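Local coordinates for thiamin pyrophosphokinase family protein (Enterococcus faecalis, PDB 3MEL) that probably transfers a diphosphate group from ATP to thiamine, and binds thiamine diphosphate and magnesium ions, at residues S52-R55 / E56-H59; N112-L115 / P116-P119; Q138-P142 / G143-V147; P148-P151 / D152-Y155. One frame throughout, in Å; residues are numbered along the deposited sequence.

The four contacts are local, and together they illustrate how a chain turns corners at different depths of one fold. Interaction 1 is a surface contact, polar and backbone-directed, at the start of helix 57-64. Interaction 2, partly buried, follows the end of helix 106-113 in a 3-10 turn with two backbone bonds and an aromatic pair beside the subunit interface. Interactions 3 and 4 adjoin in sequence and lie in connections between strands: 138-142/143-147 joins two sheets through paired tyrosines, whereas 148-151/152-155 is a surface beta turn with a salt-bridge network beside its backbone bond. Interactions 2 and 3 also touch, Tyr139 packing on Pro116; interaction 1 lies far from 3 and 4, across the chain's centre.

Interaction 1: S52-R55 / E56-H59; sequences SLSR and EEYH
Ser54 and Glu57 hold each other by two reciprocal bonds. The hydroxyl oxygen Ser54 OG accepts from Glu57 N at 3.0 Å, and in return Ser54 N donates to Glu57 OE1 at 3.1 Å in a nearly straight bond, its N-H...O angle 168°. The carboxylate oxygen is approached on its anti side, with the donor 25° out of the carboxylate plane. For this the Glu57 chain runs back along the turn: CG stands opposite the carbonyl carbon (chi1 -74°) and the rest is extended, which lays the methylenes alongside the serine hydroxyl. The exchange of side chain for backbone in both directions is a capping box, the classic way of closing the first turn of a helix, here helix 57-64, where the leading N-H groups have no preceding carbonyl to bind. The backbone takes over directly afterwards, as Tyr58 N bonds to Ser54 O at 3.0 Å, while the next link, from His59 N to Arg55 O, is weak. An apolar touch flanks the box, with CB of Leu53 4.3 Å from CB of Tyr58, each CB being directed at the other part of the turn. In the second shell, Arg31 forms a salt bridge with Glu57 OE1, so that one carboxylate oxygen serves both the cap and a cation; Leu34 of helix 32-37 packs against Leu53 and Glu57. The Tyr58 hydroxyl reaches Gln70, and its ring meets Phe50. Leu53 also lies near the metal site, its side chain about 5 Å from that of the magnesium ligand Asp30.

Interaction 2: N112-L115 / P116-P119; sequences NLWL and PFEP
Leu115 O accepts the shorter of the two backbone bonds in this turn, from Glu118 N at 2.9 Å. One residue earlier the pattern repeats: Phe117 N donates to Trp114 O at 3.0 Å. Over this ladder two side-chain pairs are laid. Trp114 CB meets the edge of the Phe117 ring, in its plane, at 3.7 Å from CD2, and the indole CD1 lies equally near Phe117 CE2. The two aromatic groups meet obliquely, inclined at 59° with the centroid of the five-membered indole ring 5.6 Å from that of the phenyl ring. On another side of the turn Leu115 and Glu118 run side by side in the same direction, Leu115 CD2 lying 3.6 Å from Glu118 OE2. The glutamate's CG lies opposite its own carbonyl carbon (chi1 -46°), and the extended chain carries the carboxylate past the leucine to polar partners beyond: OE1 makes a salt bridge with Arg120, and OE2 accepts a hydrogen bond from the side-chain amide of Gln81 in helix 79-90. That helix also packs on Leu115. Phe117 and Trp114 face the second subunit, touching its Pro184 and Thr185 respectively. The successive bonds to a carbonyl three residues back are those of a 3-10 turn, which here follows the end of helix 106-113 and leads the chain toward helix 119-122.

Interaction 3: Q138-P142 / G143-V147; sequences QYYAP and GSYIV
Gly143 follows Pro142 directly at the bend, its backbone passing close to the Tyr145 hydroxyl. Tyr145 then turns its CB inward and carries the contact. Its OH donates to Ala141 O at 2.9 Å, from 44° out of the carbonyl plane, and thereby ties Tyr145 to the loop just before it. With CG opposite the carbonyl carbon (chi1 -55°), the ring lies along the inside of the bend, where Tyr140 CD1 sits over the centre of one face, 3.5 Å above the plane. The rings run past each other in opposite directions, their centroids 4.7 Å apart and planes at 42°, so they meet obliquely. Farther on, Val147 CG2 comes within 4.3 Å of Tyr140 OH. The segments of strands 138-140 and 144-147 run nearly antiparallel, yet their axes approach only to 10.3 Å, too far for pairing as neighbours. Strand 135-140 belongs to the large mixed sheet, where Tyr140 is backbone hydrogen-bonded to Ile206, whereas 144-148 is an outer strand of the three-stranded sheet, paired with 196-200; Phe199 of that strand meets Tyr140 edge-to-face.

Interaction 4: P148-P151 / D152-Y155; sequences PKEP and DKEY
Glu150 lies alongside Lys153, the two side chains pointing the same way, with Glu150 CB 3.6 Å from Lys153 CG. At their ends Glu150 OE1 and Lys153 NZ form a salt bridge whose hydrogen bond is weak at 3.3 Å. The ammonium has a nearer partner in the next residue: Lys153 NZ donates to Asp152 OD1 at 2.7 Å, along the syn lone pair of that oxygen. One cation thus joins two carboxylates in a small network, and its charge would be expected to ease the repulsion between Glu150 OE1 and Asp152 OD1, 4.3 Å apart. The lysine bends at chi2 and again at chi4 (-68° at each), which brings NZ to where it can reach both acids, in directions roughly at right angles. Beneath the charges the backbone closes a type I beta turn from Glu150 to Lys153, with Lys153 N bonded to Glu150 O at 3.1 Å. Lys149 NZ is also directed at Lys153 O, but the modelled separation is too short to be trusted and the bond is doubtful. Glu150 OE2 is hydrogen-bonded to Ser136 OG, and Asp152 OD2 forms a salt bridge with Lys212. The loop links outer strand 144-148 of the three-stranded sheet to strand 155-160 of the large mixed sheet; Lys149, Glu150 and Lys153 rest on Gln210 of strand 206-211, and a classic beta bulge sets Glu154 and Tyr155 together opposite Ser211 of that strand.

Interaction 1: S52-R55 / E56-H59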
loop_
_atom_site.group_PDB
_atom_site.type_symbol
_atom_site.label_atom_id
_atom_site.label_comp_id
_atom_site.label_asym_id
_atom_site.label_seq_id
_atom_site.Cartn_x
_atom_site.Cartn_y
_atom_site.Cartn_z
ATOM N N SER A 52 -11.568 18.262 9.030
ATOM C CA SER A 52 -11.797 17.203 9.982
ATOM C C SER A 52 -11.895 17.762 11.421
ATOM O O SER A 52 -12.391 17.086 12.325
ATOM C CB SER A 52 -10.726 16.119 9.821
ATOM O OG SER A 52 -9.848 16.077 10.924
ATOM N N LEU A 53 -11.459 19.006 11.627
ATOM C CA LEU A 53 -11.416 19.593 12.973
ATOM C C LEU A 53 -12.636 20.427 13.393
ATOM O O LEU A 53 -13.222 21.151 12.593
ATOM C CB LEU A 53 -10.149 20.436 13.157
ATOM C CG LEU A 53 -8.780 19.758 13.188
ATOM C CD1 LEU A 53 -8.423 19.248 11.810
ATOM C CD2 LEU A 53 -7.738 20.746 13.680
ATOM N N SER A 54 -12.995 20.334 14.668
ATOM C CA SER A 54 -14.046 21.182 15.232
ATOM C C SER A 54 -13.625 22.658 15.250
ATOM O O SER A 54 -12.439 22.981 15.161
ATOM C CB SER A 54 -14.415 20.717 16.650
ATOM O OG SER A 54 -13.384 20.974 17.595
ATOM N N ARG A 55 -14.583 23.563 15.372
ATOM C CA ARG A 55 -14.246 24.979 15.403
ATOM C C ARG A 55 -13.354 25.296 16.617
ATOM O O ARG A 55 -12.509 26.203 16.593
ATOM C CB ARG A 55 -15.518 25.822 15.409
ATOM C CG ARG A 55 -15.907 26.351 14.045
ATOM C CD ARG A 55 -17.183 27.185 14.109
ATOM N NE ARG A 55 -18.311 26.416 14.628
ATOM C CZ ARG A 55 -19.587 26.755 14.463
ATOM N NH1 ARG A 55 -19.911 27.853 13.787
ATOM N NH2 ARG A 55 -20.547 25.990 14.965
ATOM N N GLU A 56 -13.534 24.515 17.670
ATOM C CA GLU A 56 -12.797 24.705 18.901
ATOM C C GLU A 56 -11.391 24.100 18.828
ATOM O O GLU A 56 -10.444 24.643 19.389
ATOM C CB GLU A 56 -13.596 24.088 20.047
ATOM C CG GLU A 56 -13.005 24.290 21.411
ATOM C CD GLU A 56 -13.916 23.769 22.490
ATOM O OE1 GLU A 56 -15.133 23.637 22.222
ATOM O OE2 GLU A 56 -13.416 23.498 23.606
ATOM N N GLU A 57 -11.255 22.969 18.145
ATOM C CA GLU A 57 -9.949 22.343 17.995
ATOM C C GLU A 57 -9.069 23.164 17.065
ATOM O O GLU A 57 -7.864 23.291 17.292
ATOM C CB GLU A 57 -10.087 20.920 17.471
ATOM C CG GLU A 57 -10.589 19.920 18.505
ATOM C CD GLU A 57 -11.032 18.615 17.875
ATOM O OE1 GLU A 57 -11.379 18.622 16.671
ATOM O OE2 GLU A 57 -11.045 17.590 18.590
ATOM N N TYR A 58 -9.683 23.735 16.032
ATOM C CA TYR A 58 -8.974 24.563 15.067
ATOM C C TYR A 58 -8.626 25.938 15.628
ATOM O O TYR A 58 -7.815 26.667 15.054
ATOM C CB TYR A 58 -9.817 24.721 13.814
ATOM C CG TYR A 58 -9.112 25.451 12.711
ATOM C CD1 TYR A 58 -7.870 25.038 12.263
ATOM C CD2 TYR A 58 -9.683 26.553 12.115
ATOM C CE1 TYR A 58 -7.224 25.717 11.246
ATOM C CE2 TYR A 58 -9.044 27.238 11.105
ATOM C CZ TYR A 58 -7.823 26.820 10.670
ATOM O OH TYR A 58 -7.205 27.516 9.658
ATOM N N HIS A 59 -9.252 26.321 16.733
ATOM C CA HIS A 59 -8.886 27.577 17.383
ATOM C C HIS A 59 -7.599 27.299 18.167
ATOM O O HIS A 59 -6.660 28.099 18.189
ATOM C CB HIS A 59 -10.023 28.068 18.301
ATOM C CG HIS A 59 -9.756 29.390 18.956
ATOM N ND1 HIS A 59 -9.186 29.501 20.209
ATOM C CD2 HIS A 59 -9.973 30.655 18.528
ATOM C CE1 HIS A 59 -9.064 30.779 20.522
ATOM N NE2 HIS A 59 -9.534 31.500 19.520
#

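Interaction 2: N112-L115 / P116-P119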
loop_
_atom_site.group_PDB
_atom_site.type_symbol
_atom_site.label_atom_id
_atom_site.label_comp_id
_atom_site.label_asym_id
_atom_site.label_seq_id
_atom_site.Cartn_x
_atom_site.Cartn_y
_atom_site.Cartn_z
ATOM N N ASN A 112 0.713 8.567 -1.285
ATOM C CA ASN A 112 1.919 8.808 -0.513
ATOM C C ASN A 112 3.144 8.088 -1.092
ATOM O O ASN A 112 4.178 8.687 -1.341
ATOM C CB ASN A 112 1.701 8.390 0.949
ATOM C CG ASN A 112 0.822 9.370 1.742
ATOM O OD1 ASN A 112 0.688 10.540 1.390
ATOM N ND2 ASN A 112 0.241 8.889 2.833
ATOM N N LEU A 113 3.007 6.793 -1.314
ATOM C CA LEU A 113 4.068 5.942 -1.836
ATOM C C LEU A 113 4.668 6.353 -3.190
ATOM O O LEU A 113 5.712 5.860 -3.573
ATOM C CB LEU A 113 3.497 4.535 -1.965
ATOM C CG LEU A 113 4.430 3.403 -2.350
ATOM C CD1 LEU A 113 5.500 3.277 -1.292
ATOM C CD2 LEU A 113 3.637 2.124 -2.472
ATOM N N TRP A 114 3.999 7.221 -3.936
ATOM C CA TRP A 114 4.497 7.626 -5.243
ATOM C C TRP A 114 4.940 9.088 -5.203
ATOM O O TRP A 114 5.144 9.713 -6.240
ATOM C CB TRP A 114 3.415 7.440 -6.322
ATOM C CG TRP A 114 3.012 5.988 -6.654
ATOM C CD1 TRP A 114 3.801 4.861 -6.606
ATOM C CD2 TRP A 114 1.723 5.544 -7.116
ATOM N NE1 TRP A 114 3.070 3.750 -6.978
ATOM C CE2 TRP A 114 1.795 4.145 -7.291
ATOM C CE3 TRP A 114 0.509 6.195 -7.378
ATOM C CZ2 TRP A 114 0.701 3.397 -7.724
ATOM C CZ3 TRP A 114 -0.567 5.448 -7.794
ATOM C CH2 TRP A 114 -0.465 4.067 -7.973
ATOM N N LEU A 115 5.074 9.636 -3.998
ATOM C CA LEU A 115 5.514 11.024 -3.824
ATOM C C LEU A 115 6.771 11.400 -4.627
ATOM O O LEU A 115 6.714 12.311 -5.454
ATOM C CB LEU A 115 5.657 11.362 -2.343
ATOM C CG LEU A 115 4.325 11.763 -1.709
ATOM C CD1 LEU A 115 4.328 11.639 -0.208
ATOM C CD2 LEU A 115 3.954 13.161 -2.111
ATOM N N PRO A 116 7.903 10.694 -4.403
ATOM C CA PRO A 116 9.150 10.879 -5.160
ATOM C C PRO A 116 8.978 10.970 -6.678
ATOM O O PRO A 116 9.830 11.554 -7.343
ATOM C CB PRO A 116 9.941 9.606 -4.843
ATOM C CG PRO A 116 8.979 8.695 -4.128
ATOM C CD PRO A 116 8.055 9.612 -3.421
ATOM N N PHE A 117 7.918 10.376 -7.221
ATOM C CA PHE A 117 7.671 10.418 -8.660
ATOM C C PHE A 117 7.397 11.822 -9.147
ATOM O O PHE A 117 7.752 12.168 -10.270
ATOM C CB PHE A 117 6.487 9.524 -9.052
ATOM C CG PHE A 117 6.865 8.097 -9.323
ATOM C CD1 PHE A 117 7.868 7.799 -10.217
ATOM C CD2 PHE A 117 6.211 7.061 -8.692
ATOM C CE1 PHE A 117 8.231 6.509 -10.448
ATOM C CE2 PHE A 117 6.562 5.766 -8.937
ATOM C CZ PHE A 117 7.574 5.489 -9.815
ATOM N N GLU A 118 6.749 12.623 -8.303
ATOM C CA GLU A 118 6.321 13.959 -8.686
ATOM C C GLU A 118 7.503 14.872 -9.001
ATOM O O GLU A 118 8.468 14.950 -8.246
ATOM C CB GLU A 118 5.466 14.551 -7.582
ATOM C CG GLU A 118 4.432 13.590 -7.056
ATOM C CD GLU A 118 3.355 14.270 -6.229
ATOM O OE1 GLU A 118 3.215 15.511 -6.325
ATOM O OE2 GLU A 118 2.644 13.557 -5.482
ATOM N N PRO A 119 7.435 15.571 -10.136
ATOM C CA PRO A 119 8.608 16.354 -10.545
ATOM C C PRO A 119 9.079 17.300 -9.449
ATOM O O PRO A 119 10.269 17.572 -9.375
ATOM C CB PRO A 119 8.108 17.119 -11.774
ATOM C CG PRO A 119 7.007 16.257 -12.319
ATOM C CD PRO A 119 6.332 15.660 -11.112
#

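Interaction 3: Q138-P142 / G143-V147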
loop_
_atom_site.group_PDB
_atom_site.type_symbol
_atom_site.label_atom_id
_atom_site.label_comp_id
_atom_site.label_asym_id
_atom_site.label_seq_id
_atom_site.Cartn_x
_atom_site.Cartn_y
_atom_site.Cartn_z
ATOM N N GLN A 138 12.162 3.935 2.353
ATOM C CA GLN A 138 13.157 4.844 1.794
ATOM C C GLN A 138 13.143 4.733 0.281
ATOM O O GLN A 138 12.880 3.655 -0.248
ATOM C CB GLN A 138 14.550 4.474 2.293
ATOM C CG GLN A 138 15.030 5.278 3.488
ATOM C CD GLN A 138 16.545 5.229 3.651
ATOM O OE1 GLN A 138 17.109 4.205 4.042
ATOM N NE2 GLN A 138 17.208 6.331 3.338
ATOM N N TYR A 139 13.443 5.821 -0.425
ATOM C CA TYR A 139 13.412 5.783 -1.892
ATOM C C TYR A 139 14.786 5.881 -2.523
ATOM O O TYR A 139 15.659 6.579 -2.017
ATOM C CB TYR A 139 12.488 6.860 -2.471
ATOM C CG TYR A 139 11.058 6.682 -2.046
ATOM C CD1 TYR A 139 10.207 5.817 -2.722
ATOM C CD2 TYR A 139 10.559 7.360 -0.954
ATOM C CE1 TYR A 139 8.899 5.649 -2.322
ATOM C CE2 TYR A 139 9.258 7.198 -0.552
ATOM C CZ TYR A 139 8.439 6.345 -1.231
ATOM O OH TYR A 139 7.163 6.200 -0.794
ATOM N N TYR A 140 14.968 5.171 -3.633
ATOM C CA TYR A 140 16.236 5.185 -4.347
ATOM C C TYR A 140 16.079 5.325 -5.856
ATOM O O TYR A 140 15.258 4.648 -6.463
ATOM C CB TYR A 140 17.020 3.918 -4.045
ATOM C CG TYR A 140 17.531 3.838 -2.632
ATOM C CD1 TYR A 140 18.740 4.409 -2.281
ATOM C CD2 TYR A 140 16.801 3.193 -1.650
ATOM C CE1 TYR A 140 19.197 4.343 -1.000
ATOM C CE2 TYR A 140 17.254 3.122 -0.357
ATOM C CZ TYR A 140 18.455 3.694 -0.035
ATOM O OH TYR A 140 18.922 3.606 1.261
ATOM N N ALA A 141 16.875 6.204 -6.451
ATOM C CA ALA A 141 17.047 6.216 -7.888
ATOM C C ALA A 141 18.271 5.358 -8.197
ATOM O O ALA A 141 18.996 4.984 -7.286
ATOM C CB ALA A 141 17.245 7.617 -8.372
ATOM N N PRO A 142 18.509 5.046 -9.483
ATOM C CA PRO A 142 19.618 4.167 -9.874
ATOM C C PRO A 142 20.962 4.566 -9.277
ATOM O O PRO A 142 21.430 5.691 -9.456
ATOM C CB PRO A 142 19.674 4.343 -11.390
ATOM C CG PRO A 142 18.297 4.653 -11.768
ATOM C CD PRO A 142 17.757 5.517 -10.659
ATOM N N GLY A 143 21.593 3.626 -8.588
ATOM C CA GLY A 143 22.919 3.853 -8.060
ATOM C C GLY A 143 23.414 2.595 -7.388
ATOM O O GLY A 143 22.954 1.501 -7.702
ATOM N N SER A 144 24.353 2.754 -6.461
ATOM C CA SER A 144 24.866 1.643 -5.672
ATOM C C SER A 144 24.821 2.080 -4.212
ATOM O O SER A 144 25.272 3.167 -3.885
ATOM C CB SER A 144 26.296 1.304 -6.093
ATOM O OG SER A 144 26.411 1.246 -7.504
ATOM N N TYR A 145 24.272 1.246 -3.337
ATOM C CA TYR A 145 23.910 1.705 -2.004
ATOM C C TYR A 145 24.193 0.715 -0.880
ATOM O O TYR A 145 24.234 -0.504 -1.089
ATOM C CB TYR A 145 22.428 2.111 -1.982
ATOM C CG TYR A 145 22.106 3.134 -3.040
ATOM C CD1 TYR A 145 22.629 4.409 -2.965
ATOM C CD2 TYR A 145 21.301 2.823 -4.123
ATOM C CE1 TYR A 145 22.363 5.345 -3.927
ATOM C CE2 TYR A 145 21.033 3.758 -5.092
ATOM C CZ TYR A 145 21.573 5.021 -4.986
ATOM O OH TYR A 145 21.325 5.984 -5.938
ATOM N N ILE A 146 24.409 1.261 0.313
ATOM C CA ILE A 146 24.419 0.457 1.526
ATOM C C ILE A 146 23.135 0.758 2.294
ATOM O O ILE A 146 22.694 1.903 2.367
ATOM C CB ILE A 146 25.678 0.713 2.399
ATOM C CG1 ILE A 146 25.840 2.217 2.652
ATOM C CG2 ILE A 146 26.911 0.130 1.721
ATOM C CD1 ILE A 146 27.097 2.631 3.446
ATOM N N VAL A 147 22.518 -0.278 2.835
ATOM C CA VAL A 147 21.249 -0.126 3.513
ATOM C C VAL A 147 21.410 -0.554 4.963
ATOM O O VAL A 147 21.336 -1.745 5.273
ATOM C CB VAL A 147 20.162 -0.977 2.834
ATOM C CG1 VAL A 147 18.849 -0.866 3.585
ATOM C CG2 VAL A 147 20.005 -0.565 1.373
#

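Interaction 4: P148-P151 / D152-Y155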
loop_
_atom_site.group_PDB
_atom_site.type_symbol
_atom_site.label_atom_id
_atom_site.label_comp_id
_atom_site.label_asym_id
_atom_site.label_seq_id
_atom_site.Cartn_x
_atom_site.Cartn_y
_atom_site.Cartn_z
ATOM N N PRO A 148 21.639 0.416 5.860
ATOM C CA PRO A 148 21.892 0.058 7.261
ATOM C C PRO A 148 20.627 -0.487 7.916
ATOM O O PRO A 148 19.568 0.129 7.801
ATOM C CB PRO A 148 22.302 1.396 7.904
ATOM C CG PRO A 148 22.590 2.326 6.751
ATOM C CD PRO A 148 21.684 1.868 5.646
ATOM N N LYS A 149 20.731 -1.620 8.598
ATOM C CA LYS A 149 19.567 -2.187 9.246
ATOM C C LYS A 149 19.040 -1.325 10.390
ATOM O O LYS A 149 19.803 -0.802 11.212
ATOM C CB LYS A 149 19.869 -3.572 9.773
ATOM C CG LYS A 149 18.701 -4.193 10.499
ATOM C CD LYS A 149 19.130 -5.460 11.178
ATOM C CE LYS A 149 18.129 -5.895 12.205
ATOM N NZ LYS A 149 17.076 -6.675 11.540
ATOM N N GLU A 150 17.717 -1.185 10.432
ATOM C CA GLU A 150 17.022 -0.582 11.561
ATOM C C GLU A 150 16.878 -1.607 12.678
ATOM O O GLU A 150 16.385 -2.714 12.454
ATOM C CB GLU A 150 15.671 -0.026 11.124
ATOM C CG GLU A 150 15.833 1.135 10.163
ATOM C CD GLU A 150 14.528 1.863 9.877
ATOM O OE1 GLU A 150 13.487 1.453 10.457
ATOM O OE2 GLU A 150 14.551 2.844 9.081
ATOM N N PRO A 151 17.328 -1.241 13.889
ATOM C CA PRO A 151 17.493 -2.200 14.993
ATOM C C PRO A 151 16.216 -2.958 15.363
ATOM O O PRO A 151 16.303 -4.140 15.707
ATOM C CB PRO A 151 17.949 -1.325 16.155
ATOM C CG PRO A 151 18.429 -0.065 15.531
ATOM C CD PRO A 151 17.665 0.137 14.285
ATOM N N ASP A 152 15.060 -2.299 15.281
ATOM C CA ASP A 152 13.779 -2.916 15.659
ATOM C C ASP A 152 13.066 -3.703 14.533
ATOM O O ASP A 152 11.961 -4.200 14.727
ATOM C CB ASP A 152 12.822 -1.854 16.208
ATOM C CG ASP A 152 12.030 -1.159 15.103
ATOM O OD1 ASP A 152 12.658 -0.555 14.191
ATOM O OD2 ASP A 152 10.777 -1.219 15.139
ATOM N N LYS A 153 13.695 -3.823 13.370
ATOM C CA LYS A 153 13.035 -4.411 12.211
ATOM C C LYS A 153 13.559 -5.817 11.887
ATOM O O LYS A 153 14.716 -6.106 12.120
ATOM C CB LYS A 153 13.200 -3.491 10.999
ATOM C CG LYS A 153 12.663 -2.088 11.185
ATOM C CD LYS A 153 11.145 -2.070 11.303
ATOM C CE LYS A 153 10.570 -0.654 11.126
ATOM N NZ LYS A 153 10.916 0.284 12.239
ATOM N N GLU A 154 12.705 -6.678 11.336
ATOM C CA GLU A 154 13.085 -8.050 10.994
ATOM C C GLU A 154 13.276 -8.300 9.494
ATOM O O GLU A 154 14.071 -9.157 9.102
ATOM C CB GLU A 154 12.050 -9.043 11.537
ATOM C CG GLU A 154 11.744 -8.867 13.022
ATOM C CD GLU A 154 10.365 -9.397 13.420
ATOM O OE1 GLU A 154 10.246 -9.931 14.553
ATOM O OE2 GLU A 154 9.405 -9.268 12.609
ATOM N N TYR A 155 12.548 -7.562 8.660
ATOM C CA TYR A 155 12.490 -7.869 7.238
ATOM C C TYR A 155 13.055 -6.765 6.355
ATOM O O TYR A 155 13.110 -5.609 6.756
ATOM C CB TYR A 155 11.057 -8.222 6.842
ATOM C CG TYR A 155 10.503 -9.387 7.643
ATOM C CD1 TYR A 155 10.986 -10.684 7.444
ATOM C CD2 TYR A 155 9.507 -9.198 8.596
ATOM C CE1 TYR A 155 10.497 -11.746 8.167
ATOM C CE2 TYR A 155 9.007 -10.264 9.325
ATOM C CZ TYR A 155 9.507 -11.538 9.102
ATOM O OH TYR A 155 9.026 -12.611 9.827
#